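PDB 6D2S: HTH-type transcriptional regulator PrpR from Mycobacterium tuberculosis, which regulates, as a DNA-binding activator and repressor, the expression of enzymes that break down short-chain fatty acids through the glyoxylate and methylcitrate cycles. Local coordinates for residues 239-244 / 273-278; 137-142 / 176-181; 91-96 / 129-134; 38-43 / 85-90. All blocks are in the same frame, centred on the assembly; numbering follows the deposited sequence. Where two conformers were deposited one is given.

Overall arrangement
This fragment of the regulator holds its IrrE-like and C-terminal regions, without the helix-turn-helix family of the whole protein. Followed from the N terminus, the four contacts close one after another; none nests in or crosses another. Contact 4 brings helix 39-51 against the start of helix 84-99, closing a loop that includes the three-stranded sheet. The next turns of helix 84-99 meet helix 116-135 in contact 3, which touches contact 4 through Leu-43 and Phe-134. Contact 2 then folds the loop before strand 183-189 back onto helix 138-147, tying helices to the sheet region. Contact 1 closes last, laying the C-terminal loop on the five-stranded sheet; Ile-181 packs on Lys-274 and Leu-275, linking contacts 1 and 2.

Contact 1: residues 239-244 / 273-278; sequences SYFWVA and HKLVYS
This is a buried, apolar contact in which Phe-241 and Val-243, from one side of strand 239-247, receive Tyr-277 and its neighbours in the loop that follows strand 261-268. It shows how irregular chain can cover a sheet largely by side-chain fit. Val-243 CG1 stands 3.8 Å from the centroid of the Tyr-277 ring and only 5° off its normal, a CH-pi contact. Val-276 CG1 lies over the opposite face, so the phenol is sandwiched between two valine methyls. The second branch of the strand valine, Val-243 CG2, stands on the same side as CG1, near the CG-CD2 rim of the phenol and 3.5 Å from Tyr-277 CD2; it also lies at the edge of the Phe-241 ring, in its plane.

Phe-241 has CG anti to the backbone N (chi1 -168°), and its side chain crosses that of Tyr-277 at about a right angle. Phe-241 CE2 rests 3.7 Å from Tyr-277 CB, while Phe-241 CZ lies 3.3 Å from Tyr-277 O, a carbonyl that takes a hydrogen bond from Arg-229. A thinner flank is added by Leu-275 CD1, 3.9 Å from Phe-241 CD2.

The sheet is a five-stranded antiparallel one, consistent with the GAF relationship of this C-terminal region. Strand 239-247 runs between 228-233 and 261-268; Val-231 also packs on Phe-241, Phe-183 meets Leu-275, and the Tyr-277 hydroxyl reaches Ile-152 N at the start of helix 152-159.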
loop_
_atom_site.group_PDB
_atom_site.type_symbol
_atom_site.label_atom_id
_atom_site.label_comp_id
_atom_site.label_asym_id
_atom_site.label_seq_id
_atom_site.Cartn_x
_atom_site.Cartn_y
_atom_site.Cartn_z
ATOM N N SER A 239 -12.630 -5.543 21.273
ATOM C CA SER A 239 -12.445 -4.127 21.005
ATOM C C SER A 239 -11.234 -3.920 20.112
ATOM O O SER A 239 -10.211 -4.592 20.268
ATOM C CB SER A 239 -12.264 -3.341 22.303
ATOM O OG SER A 239 -13.411 -3.485 23.135
ATOM N N TYR A 240 -11.361 -2.975 19.186
ATOM C CA TYR A 240 -10.295 -2.626 18.261
ATOM C C TYR A 240 -9.924 -1.168 18.459
ATOM O O TYR A 240 -10.792 -0.323 18.702
ATOM C CB TYR A 240 -10.710 -2.889 16.813
ATOM C CG TYR A 240 -10.757 -4.367 16.503
ATOM C CD1 TYR A 240 -9.772 -4.977 15.727
ATOM C CD2 TYR A 240 -11.765 -5.163 17.028
ATOM C CE1 TYR A 240 -9.816 -6.344 15.471
ATOM C CE2 TYR A 240 -11.818 -6.519 16.776
ATOM C CZ TYR A 240 -10.848 -7.105 16.002
ATOM O OH TYR A 240 -10.926 -8.465 15.769
ATOM N N PHE A 241 -8.626 -0.892 18.387
ATOM C CA PHE A 241 -8.120 0.468 18.415
ATOM C C PHE A 241 -7.936 0.936 16.976
ATOM O O PHE A 241 -7.271 0.263 16.180
ATOM C CB PHE A 241 -6.803 0.542 19.191
ATOM C CG PHE A 241 -6.373 1.944 19.504
ATOM C CD1 PHE A 241 -6.508 2.454 20.781
ATOM C CD2 PHE A 241 -5.865 2.766 18.514
ATOM C CE1 PHE A 241 -6.130 3.748 21.074
ATOM C CE2 PHE A 241 -5.490 4.066 18.803
ATOM C CZ PHE A 241 -5.612 4.553 20.077
ATOM N N TRP A 242 -8.539 2.074 16.644
ATOM C CA TRP A 242 -8.611 2.560 15.276
ATOM C C TRP A 242 -7.884 3.889 15.151
ATOM O O TRP A 242 -8.020 4.766 16.010
ATOM C CB TRP A 242 -10.069 2.722 14.830
ATOM C CG TRP A 242 -10.765 1.411 14.576
ATOM C CD1 TRP A 242 -11.533 0.697 15.452
ATOM C CD2 TRP A 242 -10.745 0.661 13.356
ATOM N NE1 TRP A 242 -11.987 -0.454 14.849
ATOM C CE2 TRP A 242 -11.523 -0.494 13.561
ATOM C CE3 TRP A 242 -10.147 0.861 12.108
ATOM C CZ2 TRP A 242 -11.719 -1.447 12.567
ATOM C CZ3 TRP A 242 -10.338 -0.088 11.126
ATOM C CH2 TRP A 242 -11.120 -1.226 11.360
ATOM N N VAL A 243 -7.107 4.032 14.077
ATOM C CA VAL A 243 -6.451 5.293 13.741
ATOM C C VAL A 243 -6.765 5.590 12.284
ATOM O O VAL A 243 -6.648 4.703 11.432
ATOM C CB VAL A 243 -4.928 5.225 13.972
ATOM C CG1 VAL A 243 -4.288 6.569 13.689
ATOM C CG2 VAL A 243 -4.635 4.771 15.397
ATOM N N ALA A 244 -7.200 6.820 11.999
ATOM C CA ALA A 244 -7.664 7.173 10.664
ATOM C C ALA A 244 -7.268 8.603 10.327
ATOM O O ALA A 244 -7.092 9.450 11.206
ATOM C CB ALA A 244 -9.192 7.029 10.531
ATOM N N HIS A 273 -0.815 -1.614 22.680
ATOM C CA HIS A 273 0.212 -0.976 23.491
ATOM C C HIS A 273 1.461 -0.658 22.673
ATOM O O HIS A 273 2.236 0.214 23.072
ATOM C CB HIS A 273 0.565 -1.832 24.711
ATOM C CG HIS A 273 1.192 -3.148 24.381
ATOM N ND1 HIS A 273 0.473 -4.205 23.865
ATOM C CD2 HIS A 273 2.464 -3.593 24.527
ATOM C CE1 HIS A 273 1.282 -5.237 23.682
ATOM N NE2 HIS A 273 2.495 -4.891 24.077
ATOM N N LYS A 274 1.660 -1.323 21.535
ATOM C CA LYS A 274 2.797 -1.023 20.674
ATOM C C LYS A 274 2.566 0.190 19.780
ATOM O O LYS A 274 3.488 0.589 19.060
ATOM C CB LYS A 274 3.126 -2.241 19.805
ATOM C CG LYS A 274 3.458 -3.491 20.617
ATOM C CD LYS A 274 2.944 -4.757 19.936
ATOM C CE LYS A 274 3.551 -4.947 18.561
ATOM N NZ LYS A 274 4.956 -5.454 18.607
ATOM N N LEU A 275 1.366 0.766 19.782
ATOM C CA LEU A 275 1.065 1.945 18.976
ATOM C C LEU A 275 1.374 3.209 19.763
ATOM O O LEU A 275 0.938 3.349 20.906
ATOM C CB LEU A 275 -0.408 1.990 18.581
ATOM C CG LEU A 275 -1.012 0.805 17.833
ATOM C CD1 LEU A 275 -2.502 1.065 17.639
ATOM C CD2 LEU A 275 -0.323 0.628 16.504
ATOM N N VAL A 276 2.066 4.159 19.129
ATOM C CA VAL A 276 2.231 5.443 19.798
ATOM C C VAL A 276 0.870 6.063 20.088
ATOM O O VAL A 276 0.713 6.815 21.058
ATOM C CB VAL A 276 3.131 6.378 18.965
ATOM C CG1 VAL A 276 2.491 6.696 17.629
ATOM C CG2 VAL A 276 3.438 7.657 19.754
ATOM N N TYR A 277 -0.144 5.714 19.291
ATOM C CA TYR A 277 -1.470 6.317 19.392
ATOM C C TYR A 277 -2.212 5.974 20.678
ATOM O O TYR A 277 -3.192 6.657 21.003
ATOM C CB TYR A 277 -2.309 5.887 18.189
ATOM C CG TYR A 277 -1.667 6.272 16.880
ATOM C CD1 TYR A 277 -1.521 7.611 16.531
ATOM C CD2 TYR A 277 -1.193 5.301 16.004
ATOM C CE1 TYR A 277 -0.924 7.973 15.334
ATOM C CE2 TYR A 277 -0.604 5.650 14.809
ATOM C CZ TYR A 277 -0.469 6.987 14.482
ATOM O OH TYR A 277 0.113 7.327 13.292
ATOM N N SER A 278 -1.779 4.955 21.422
ATOM C CA SER A 278 -2.591 4.432 22.520
ATOM C C SER A 278 -2.435 5.194 23.838
ATOM O O SER A 278 -2.832 4.671 24.883
ATOM C CB SER A 278 -2.275 2.952 22.753
ATOM O OG SER A 278 -0.955 2.793 23.220
#

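Contact 2: residues 137-142 / 176-181; sequences PYREFH and PRQRGI
Tyr-138 OH is held twice by the same loop: it donates to Gln-178 O at 2.7 Å and receives the backbone N-H of Arg-175. The contact illustrates a helix start fastened to a loop backbone, joining helix 138-147 of the IrrE-like region to the loop that leads into strand 183-189 of the C-terminal, GAF-related region. The tyrosine hydroxyl approaches from above the Gln-178 carbonyl plane, although that oxygen sits at the edge of the phenol ring, close to its plane.

One helical turn later, His-142 adds a second bond to the loop. With CG anti to the backbone N (chi1 -178°), its ring is directed to the loop and NE2 donates to Arg-179 O at 3.0 Å, with an N-H...O angle of 151°. The donor stands well out of the Arg-179 carbonyl plane.

The extended side chain of Gln-178 passes between the two rings. Its CG lies over the face of the His-142 ring, 4.0 Å from the centroid, a CH-pi contact, and its amide stands nearly perpendicular to that ring. Arg-139 NE donates to a water at 3.0 Å. At the end of the amide, Gln-178 OE1 lies 3.5 Å from Arg-139 CG.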
loop_
_atom_site.group_PDB
_atom_site.type_symbol
_atom_site.label_atom_id
_atom_site.label_comp_id
_atom_site.label_asym_id
_atom_site.label_seq_id
_atom_site.Cartn_x
_atom_site.Cartn_y
_atom_site.Cartn_z
ATOM N N PRO A 137 10.880 -1.972 1.907
ATOM C CA PRO A 137 11.386 -3.347 1.995
ATOM C C PRO A 137 11.101 -3.936 3.370
ATOM O O PRO A 137 11.250 -3.271 4.399
ATOM C CB PRO A 137 12.893 -3.195 1.726
ATOM C CG PRO A 137 13.195 -1.756 2.000
ATOM C CD PRO A 137 11.949 -1.006 1.592
ATOM N N TYR A 138 10.719 -5.215 3.376
ATOM C CA TYR A 138 10.010 -5.778 4.526
ATOM C C TYR A 138 10.769 -5.595 5.840
ATOM O O TYR A 138 10.232 -5.032 6.801
ATOM C CB TYR A 138 9.706 -7.266 4.283
ATOM C CG TYR A 138 8.669 -7.806 5.245
ATOM C CD1 TYR A 138 9.007 -8.088 6.571
ATOM C CD2 TYR A 138 7.357 -8.017 4.836
ATOM C CE1 TYR A 138 8.065 -8.564 7.467
ATOM C CE2 TYR A 138 6.395 -8.500 5.737
ATOM C CZ TYR A 138 6.765 -8.771 7.046
ATOM O OH TYR A 138 5.829 -9.252 7.935
ATOM N N ARG A 139 11.994 -6.127 5.933
ATOM C CA ARG A 139 12.661 -6.140 7.229
ATOM C C ARG A 139 12.971 -4.727 7.700
ATOM O O ARG A 139 12.821 -4.407 8.886
ATOM C CB ARG A 139 13.947 -6.972 7.165
ATOM C CG ARG A 139 13.724 -8.471 7.020
ATOM C CD ARG A 139 15.047 -9.212 7.129
ATOM N NE ARG A 139 14.896 -10.653 6.961
ATOM C CZ ARG A 139 15.909 -11.517 6.971
ATOM N NH1 ARG A 139 17.152 -11.085 7.142
ATOM N NH2 ARG A 139 15.679 -12.813 6.810
ATOM N N GLU A 140 13.425 -3.874 6.786
ATOM C CA GLU A 140 13.713 -2.491 7.147
ATOM C C GLU A 140 12.447 -1.771 7.593
ATOM O O GLU A 140 12.459 -1.033 8.587
ATOM C CB GLU A 140 14.359 -1.767 5.958
ATOM C CG GLU A 140 14.637 -0.297 6.226
ATOM C CD GLU A 140 15.333 0.401 5.060
ATOM O OE1 GLU A 140 15.959 -0.289 4.227
ATOM O OE2 GLU A 140 15.240 1.641 4.982
ATOM N N PHE A 141 11.346 -1.958 6.861
ATOM C CA PHE A 141 10.097 -1.291 7.205
ATOM C C PHE A 141 9.538 -1.815 8.523
ATOM O O PHE A 141 9.081 -1.034 9.373
ATOM C CB PHE A 141 9.085 -1.486 6.071
ATOM C CG PHE A 141 7.774 -0.808 6.314
ATOM C CD1 PHE A 141 7.669 0.573 6.224
ATOM C CD2 PHE A 141 6.631 -1.558 6.621
ATOM C CE1 PHE A 141 6.443 1.213 6.454
ATOM C CE2 PHE A 141 5.413 -0.930 6.845
ATOM C CZ PHE A 141 5.319 0.456 6.768
ATOM N N HIS A 142 9.576 -3.137 8.709
ATOM C CA HIS A 142 9.110 -3.733 9.961
ATOM C C HIS A 142 9.908 -3.198 11.138
ATOM O O HIS A 142 9.335 -2.801 12.163
ATOM C CB HIS A 142 9.215 -5.261 9.876
ATOM C CG HIS A 142 8.714 -5.976 11.095
ATOM N ND1 HIS A 142 9.527 -6.281 12.167
ATOM C CD2 HIS A 142 7.487 -6.456 11.406
ATOM C CE1 HIS A 142 8.819 -6.912 13.089
ATOM N NE2 HIS A 142 7.580 -7.039 12.647
ATOM N N PRO A 176 5.645 -15.035 7.543
ATOM C CA PRO A 176 5.766 -16.007 8.634
ATOM C C PRO A 176 7.050 -15.778 9.417
ATOM O O PRO A 176 8.116 -15.542 8.846
ATOM C CB PRO A 176 5.762 -17.359 7.911
ATOM C CG PRO A 176 4.987 -17.088 6.634
ATOM C CD PRO A 176 5.392 -15.680 6.240
ATOM N N ARG A 177 6.922 -15.780 10.734
ATOM C CA ARG A 177 8.002 -15.613 11.695
ATOM C C ARG A 177 8.520 -14.182 11.754
ATOM O O ARG A 177 9.461 -13.910 12.514
ATOM C CB ARG A 177 9.167 -16.580 11.423
ATOM C CG ARG A 177 8.747 -18.046 11.544
ATOM C CD ARG A 177 9.901 -19.026 11.315
ATOM N NE ARG A 177 9.436 -20.404 11.450
ATOM C CZ ARG A 177 8.893 -21.102 10.456
ATOM N NH1 ARG A 177 8.759 -20.551 9.258
ATOM N NH2 ARG A 177 8.480 -22.345 10.657
ATOM N N GLN A 178 7.940 -13.244 11.004
ATOM C CA GLN A 178 8.303 -11.841 11.184
ATOM C C GLN A 178 7.073 -10.955 10.992
ATOM O O GLN A 178 7.070 -10.000 10.225
ATOM C CB GLN A 178 9.438 -11.390 10.263
ATOM C CG GLN A 178 9.936 -10.006 10.707
ATOM C CD GLN A 178 11.242 -9.553 10.078
ATOM O OE1 GLN A 178 11.935 -10.315 9.397
ATOM N NE2 GLN A 178 11.587 -8.291 10.315
ATOM N N ARG A 179 6.010 -11.254 11.733
ATOM C CA ARG A 179 4.769 -10.513 11.574
ATOM C C ARG A 179 4.825 -9.167 12.296
ATOM O O ARG A 179 5.468 -9.023 13.342
ATOM C CB ARG A 179 3.589 -11.336 12.115
ATOM C CG ARG A 179 3.373 -12.629 11.334
ATOM C CD ARG A 179 2.202 -13.435 11.853
ATOM N NE ARG A 179 0.930 -12.843 11.460
ATOM C CZ ARG A 179 0.062 -12.291 12.301
ATOM N NH1 ARG A 179 0.321 -12.260 13.602
ATOM N NH2 ARG A 179 -1.071 -11.781 11.841
ATOM N N GLY A 180 4.155 -8.173 11.708
ATOM C CA GLY A 180 3.816 -6.949 12.407
ATOM C C GLY A 180 2.482 -7.090 13.126
ATOM O O GLY A 180 1.861 -8.155 13.150
ATOM N N ILE A 181 2.045 -5.993 13.737
ATOM C CA ILE A 181 0.696 -5.997 14.328
ATOM C C ILE A 181 -0.319 -6.377 13.257
ATOM O O ILE A 181 -0.272 -5.825 12.140
ATOM C CB ILE A 181 0.360 -4.618 14.912
ATOM C CG1 ILE A 181 1.271 -4.303 16.096
ATOM C CG2 ILE A 181 -1.130 -4.555 15.271
ATOM C CD1 ILE A 181 1.170 -2.841 16.585
HETATM O O HOH W 1 12.169 -11.804 7.405
#

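Contact 3: residues 91-96 / 129-134; sequences IATQLA and YFAGAF
The Phe-130 ring is met at its edge, near its plane, by Leu-95 CD2 and by the carbonyl oxygen of Ala-92, while Ala-96 CB comes at it obliquely. Here segments 91-96 and 129-134 of the buried helices 84-99 and 116-135 run at 123° between their N-to-C directions, in the IrrE-like region, which is related to the zinc metallopeptidases. By sequence, helix 84-99 probably corresponds to their HExxH helix, in which case Thr-93 and Gln-94 would occupy the places of the first histidine and the glutamate.

The phenylalanine reaches helix 84-99 because its CG lies anti to the backbone N (chi1 177°). One flank of the ring then settles into the turn from Ala-92 to Ala-96: Phe-130 CD2 is 3.5 Å from Ala-92 O and 3.6 Å from Ala-96 CB. Farther out, Phe-130 CE2 lies 3.9 Å from Leu-95 CD2, a methyl that also touches Phe-134 CE2 at 4.2 Å and so spans both aromatic rings.

Small residues make the close crossing possible. The axes of the two short segments pass 7.8 Å apart where Ala-92 CB is 3.7 Å from Ala-131 CB. Thr-93 points its CB away from the other helix, yet its hydroxyl, bonded to Phe-89 O in its own helix and only weakly to Asn-128, comes back alongside helix 116-135, placing Thr-93 OG1 3.3 Å from Ala-131 CB.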
loop_
_atom_site.group_PDB
_atom_site.type_symbol
_atom_site.label_atom_id
_atom_site.label_comp_id
_atom_site.label_asym_id
_atom_site.label_seq_id
_atom_site.Cartn_x
_atom_site.Cartn_y
_atom_site.Cartn_z
ATOM N N ILE A 91 7.266 3.716 -10.997
ATOM C CA ILE A 91 8.355 3.023 -11.674
ATOM C C ILE A 91 8.439 1.585 -11.200
ATOM O O ILE A 91 8.632 0.660 -12.000
ATOM C CB ILE A 91 9.687 3.765 -11.450
ATOM C CG1 ILE A 91 9.585 5.198 -11.974
ATOM C CG2 ILE A 91 10.833 3.008 -12.133
ATOM C CD1 ILE A 91 10.677 6.155 -11.380
ATOM N N ALA A 92 8.294 1.369 -9.889
ATOM C CA ALA A 92 8.369 0.011 -9.369
ATOM C C ALA A 92 7.169 -0.819 -9.806
ATOM O O ALA A 92 7.298 -2.036 -9.999
ATOM C CB ALA A 92 8.483 0.047 -7.832
ATOM N N THR A 93 6.010 -0.184 -9.988
ATOM C CA THR A 93 4.861 -0.897 -10.539
ATOM C C THR A 93 5.166 -1.394 -11.944
ATOM O O THR A 93 4.936 -2.566 -12.261
ATOM C CB THR A 93 3.615 -0.009 -10.529
ATOM O OG1 THR A 93 3.252 0.285 -9.177
ATOM C CG2 THR A 93 2.429 -0.738 -11.196
ATOM N N GLN A 94 5.746 -0.527 -12.789
ATOM C CA GLN A 94 6.121 -0.954 -14.137
ATOM C C GLN A 94 7.228 -2.003 -14.102
ATOM O O GLN A 94 7.245 -2.920 -14.935
ATOM C CB GLN A 94 6.557 0.253 -14.977
ATOM C CG GLN A 94 6.683 -0.064 -16.465
ATOM C CD GLN A 94 5.342 -0.419 -17.069
ATOM O OE1 GLN A 94 5.219 -1.370 -17.855
ATOM N NE2 GLN A 94 4.321 0.347 -16.704
ATOM N N LEU A 95 8.157 -1.893 -13.143
ATOM C CA LEU A 95 9.202 -2.902 -12.995
ATOM C C LEU A 95 8.597 -4.280 -12.755
ATOM O O LEU A 95 9.052 -5.284 -13.323
ATOM C CB LEU A 95 10.138 -2.524 -11.840
ATOM C CG LEU A 95 11.067 -3.608 -11.258
ATOM C CD1 LEU A 95 11.920 -4.253 -12.313
ATOM C CD2 LEU A 95 11.952 -3.018 -10.145
ATOM N N ALA A 96 7.552 -4.344 -11.934
ATOM C CA ALA A 96 6.863 -5.614 -11.726
ATOM C C ALA A 96 6.215 -6.101 -13.011
ATOM O O ALA A 96 6.315 -7.280 -13.357
ATOM C CB ALA A 96 5.807 -5.478 -10.626
ATOM N N TYR A 129 1.289 -4.268 -5.334
ATOM C CA TYR A 129 1.841 -4.887 -4.127
ATOM C C TYR A 129 3.366 -4.899 -4.170
ATOM O O TYR A 129 4.042 -4.540 -3.190
ATOM C CB TYR A 129 1.286 -6.319 -3.966
ATOM C CG TYR A 129 1.818 -7.026 -2.723
ATOM C CD1 TYR A 129 3.087 -7.580 -2.715
ATOM C CD2 TYR A 129 1.042 -7.124 -1.563
ATOM C CE1 TYR A 129 3.595 -8.208 -1.584
ATOM C CE2 TYR A 129 1.539 -7.747 -0.423
ATOM C CZ TYR A 129 2.815 -8.293 -0.446
ATOM O OH TYR A 129 3.317 -8.927 0.674
ATOM N N PHE A 130 3.926 -5.350 -5.292
ATOM C CA PHE A 130 5.377 -5.351 -5.463
ATOM C C PHE A 130 5.960 -3.956 -5.269
ATOM O O PHE A 130 7.001 -3.797 -4.615
ATOM C CB PHE A 130 5.730 -5.886 -6.855
ATOM C CG PHE A 130 7.201 -5.853 -7.166
ATOM C CD1 PHE A 130 8.015 -6.940 -6.873
ATOM C CD2 PHE A 130 7.770 -4.730 -7.764
ATOM C CE1 PHE A 130 9.372 -6.912 -7.176
ATOM C CE2 PHE A 130 9.119 -4.698 -8.064
ATOM C CZ PHE A 130 9.920 -5.786 -7.771
ATOM N N ALA A 131 5.319 -2.936 -5.852
ATOM C CA ALA A 131 5.847 -1.577 -5.728
ATOM C C ALA A 131 5.879 -1.141 -4.269
ATOM O O ALA A 131 6.862 -0.557 -3.810
ATOM C CB ALA A 131 5.020 -0.596 -6.562
ATOM N N GLY A 132 4.819 -1.441 -3.517
ATOM C CA GLY A 132 4.839 -1.153 -2.089
ATOM C C GLY A 132 5.943 -1.895 -1.358
ATOM O O GLY A 132 6.562 -1.354 -0.439
ATOM N N ALA A 133 6.192 -3.149 -1.738
ATOM C CA ALA A 133 7.201 -3.948 -1.057
ATOM C C ALA A 133 8.610 -3.566 -1.486
ATOM O O ALA A 133 9.565 -3.884 -0.775
ATOM C CB ALA A 133 6.969 -5.440 -1.302
ATOM N N PHE A 134 8.753 -2.875 -2.619
ATOM C CA PHE A 134 10.062 -2.375 -3.030
ATOM C C PHE A 134 10.394 -1.050 -2.336
ATOM O O PHE A 134 11.504 -0.867 -1.813
ATOM C CB PHE A 134 10.080 -2.210 -4.557
ATOM C CG PHE A 134 11.463 -2.019 -5.121
ATOM C CD1 PHE A 134 12.107 -0.797 -5.002
ATOM C CD2 PHE A 134 12.126 -3.064 -5.735
ATOM C CE1 PHE A 134 13.393 -0.618 -5.494
ATOM C CE2 PHE A 134 13.417 -2.886 -6.219
ATOM C CZ PHE A 134 14.039 -1.660 -6.099
#

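Contact 4: residues 38-43 / 85-90; sequences GLDIQL and GQRAFQ. With EDO (1,2-ethanediol), chain H.
A closely packed helix pair, running side by side in nearly the same direction, is built here around Ala-88 of helix 84-99, whose methyl is pressed against the first turn of helix 39-51. Ala-88 CB lies 3.8 Å from Asp-40 N, with Leu-39 and Leu-43 on the same turn. The branch Leu-43 CD1 extends along the alanine and comes to 3.5 Å from Ala-88 O.

In this helical layer of the protein, the axes of the two short segments pass 8.1 Å apart at an angle of 29°, with Ala-88 CB between them. Next to it, Asp-40 CB packs 3.8 Å from Arg-87 CB. Although their charges are opposite, the two groups do not pair directly: Asp-40 OD2 takes a hydrogen bond from a water at 2.8 Å, and that water, lying at the edge of the guanidinium in its plane, accepts from Arg-87 NH1. The other two guanidinium nitrogens are occupied by backbone carbonyls, NE by Leu-82 and NH2 by His-80, which hold the group in place.

At the N-terminal end of helix 39-51, where Gly-38 is the N-cap residue, an ethanediol, probably from the crystallisation liquor, accepts hydrogen bonds from two backbone N-H groups: Gly-38 N to its O2 at 2.9 Å and Leu-39 N to its O1 at 2.8 Å.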
loop_
_atom_site.group_PDB
_atom_site.type_symbol
_atom_site.label_atom_id
_atom_site.label_comp_id
_atom_site.label_asym_id
_atom_site.label_seq_id
_atom_site.Cartn_x
_atom_site.Cartn_y
_atom_site.Cartn_z
ATOM N N GLY A 38 15.035 9.203 -2.102
ATOM C CA GLY A 38 15.365 9.398 -3.501
ATOM C C GLY A 38 15.295 8.125 -4.317
ATOM O O GLY A 38 16.085 7.948 -5.253
ATOM N N LEU A 39 14.359 7.228 -3.988
ATOM C CA LEU A 39 14.258 5.974 -4.720
ATOM C C LEU A 39 13.801 6.174 -6.153
ATOM O O LEU A 39 14.019 5.283 -6.980
ATOM C CB LEU A 39 13.286 5.010 -4.032
ATOM C CG LEU A 39 13.793 3.912 -3.096
ATOM C CD1 LEU A 39 12.640 2.931 -2.835
ATOM C CD2 LEU A 39 15.012 3.175 -3.622
ATOM N N ASP A 40 13.162 7.308 -6.464
ATOM C CA ASP A 40 12.729 7.531 -7.838
ATOM C C ASP A 40 13.920 7.582 -8.790
ATOM O O ASP A 40 13.887 6.967 -9.865
ATOM C CB ASP A 40 11.872 8.801 -7.939
ATOM C CG ASP A 40 12.542 10.042 -7.351
ATOM O OD1 ASP A 40 13.349 9.932 -6.398
ATOM O OD2 ASP A 40 12.219 11.147 -7.837
ATOM N N ILE A 41 14.999 8.271 -8.394
ATOM C CA ILE A 41 16.193 8.328 -9.232
ATOM C C ILE A 41 16.878 6.969 -9.284
ATOM O O ILE A 41 17.381 6.548 -10.333
ATOM C CB ILE A 41 17.157 9.414 -8.708
ATOM C CG1 ILE A 41 16.391 10.699 -8.383
ATOM C CG2 ILE A 41 18.264 9.672 -9.717
ATOM C CD1 ILE A 41 15.638 11.282 -9.569
ATOM N N GLN A 42 16.957 6.284 -8.140
ATOM C CA GLN A 42 17.622 4.987 -8.092
ATOM C C GLN A 42 16.884 3.950 -8.929
ATOM O O GLN A 42 17.511 3.135 -9.620
ATOM C CB GLN A 42 17.727 4.519 -6.641
ATOM C CG GLN A 42 18.551 5.463 -5.758
ATOM C CD GLN A 42 18.528 5.021 -4.306
ATOM O OE1 GLN A 42 19.032 3.951 -3.976
ATOM N NE2 GLN A 42 17.905 5.820 -3.444
ATOM N N LEU A 43 15.550 3.949 -8.855
ATOM C CA LEU A 43 14.765 3.036 -9.678
ATOM C C LEU A 43 14.928 3.343 -11.159
ATOM O O LEU A 43 14.949 2.426 -11.987
ATOM C CB LEU A 43 13.289 3.106 -9.278
ATOM C CG LEU A 43 12.917 2.108 -8.174
ATOM C CD1 LEU A 43 11.626 2.521 -7.478
ATOM C CD2 LEU A 43 12.768 0.710 -8.780
ATOM N N GLY A 85 8.104 9.956 -3.865
ATOM C CA GLY A 85 7.628 8.654 -3.431
ATOM C C GLY A 85 6.662 8.032 -4.419
ATOM O O GLY A 85 6.724 6.829 -4.692
ATOM N N GLN A 86 5.745 8.839 -4.963
ATOM C CA GLN A 86 4.808 8.308 -5.952
ATOM C C GLN A 86 5.471 8.083 -7.303
ATOM O O GLN A 86 5.096 7.149 -8.018
ATOM C CB GLN A 86 3.598 9.232 -6.112
ATOM C CG GLN A 86 2.357 8.714 -5.386
ATOM C CD GLN A 86 2.011 7.266 -5.755
ATOM O OE1 GLN A 86 1.535 6.978 -6.861
ATOM N NE2 GLN A 86 2.255 6.351 -4.823
ATOM N N ARG A 87 6.434 8.925 -7.685
ATOM C CA ARG A 87 7.236 8.602 -8.864
ATOM C C ARG A 87 7.868 7.223 -8.716
ATOM O O ARG A 87 7.785 6.383 -9.618
ATOM C CB ARG A 87 8.312 9.667 -9.085
ATOM C CG ARG A 87 7.745 11.036 -9.437
ATOM C CD ARG A 87 8.844 12.078 -9.631
ATOM N NE ARG A 87 8.273 13.395 -9.912
ATOM C CZ ARG A 87 8.969 14.438 -10.362
ATOM N NH1 ARG A 87 10.269 14.316 -10.597
ATOM N NH2 ARG A 87 8.363 15.598 -10.595
ATOM N N ALA A 88 8.510 6.972 -7.574
ATOM C CA ALA A 88 9.098 5.660 -7.334
ATOM C C ALA A 88 8.042 4.566 -7.410
ATOM O O ALA A 88 8.276 3.502 -8.003
ATOM C CB ALA A 88 9.782 5.633 -5.965
ATOM N N PHE A 89 6.876 4.809 -6.805
ATOM C CA PHE A 89 5.811 3.803 -6.814
ATOM C C PHE A 89 5.405 3.433 -8.238
ATOM O O PHE A 89 5.230 2.248 -8.560
ATOM C CB PHE A 89 4.609 4.320 -6.019
ATOM C CG PHE A 89 3.566 3.275 -5.759
ATOM C CD1 PHE A 89 3.601 2.523 -4.590
ATOM C CD2 PHE A 89 2.542 3.078 -6.659
ATOM C CE1 PHE A 89 2.626 1.573 -4.338
ATOM C CE2 PHE A 89 1.562 2.120 -6.426
ATOM C CZ PHE A 89 1.606 1.373 -5.268
ATOM N N GLN A 90 5.269 4.431 -9.107
ATOM C CA GLN A 90 4.916 4.160 -10.497
ATOM C C GLN A 90 5.996 3.352 -11.202
ATOM O O GLN A 90 5.690 2.434 -11.970
ATOM C CB GLN A 90 4.680 5.472 -11.245
ATOM C CG GLN A 90 3.474 6.231 -10.756
ATOM C CD GLN A 90 2.213 5.386 -10.801
ATOM O OE1 GLN A 90 1.883 4.804 -11.835
ATOM N NE2 GLN A 90 1.493 5.330 -9.683
HETATM C C1 EDO H . 11.334 8.299 -2.259
HETATM O O1 EDO H . 12.434 7.475 -1.996
HETATM C C2 EDO H . 11.316 9.529 -1.348
HETATM O O2 EDO H . 12.433 10.347 -1.571
HETATM O O HOH W 2 12.165 11.755 -10.551
#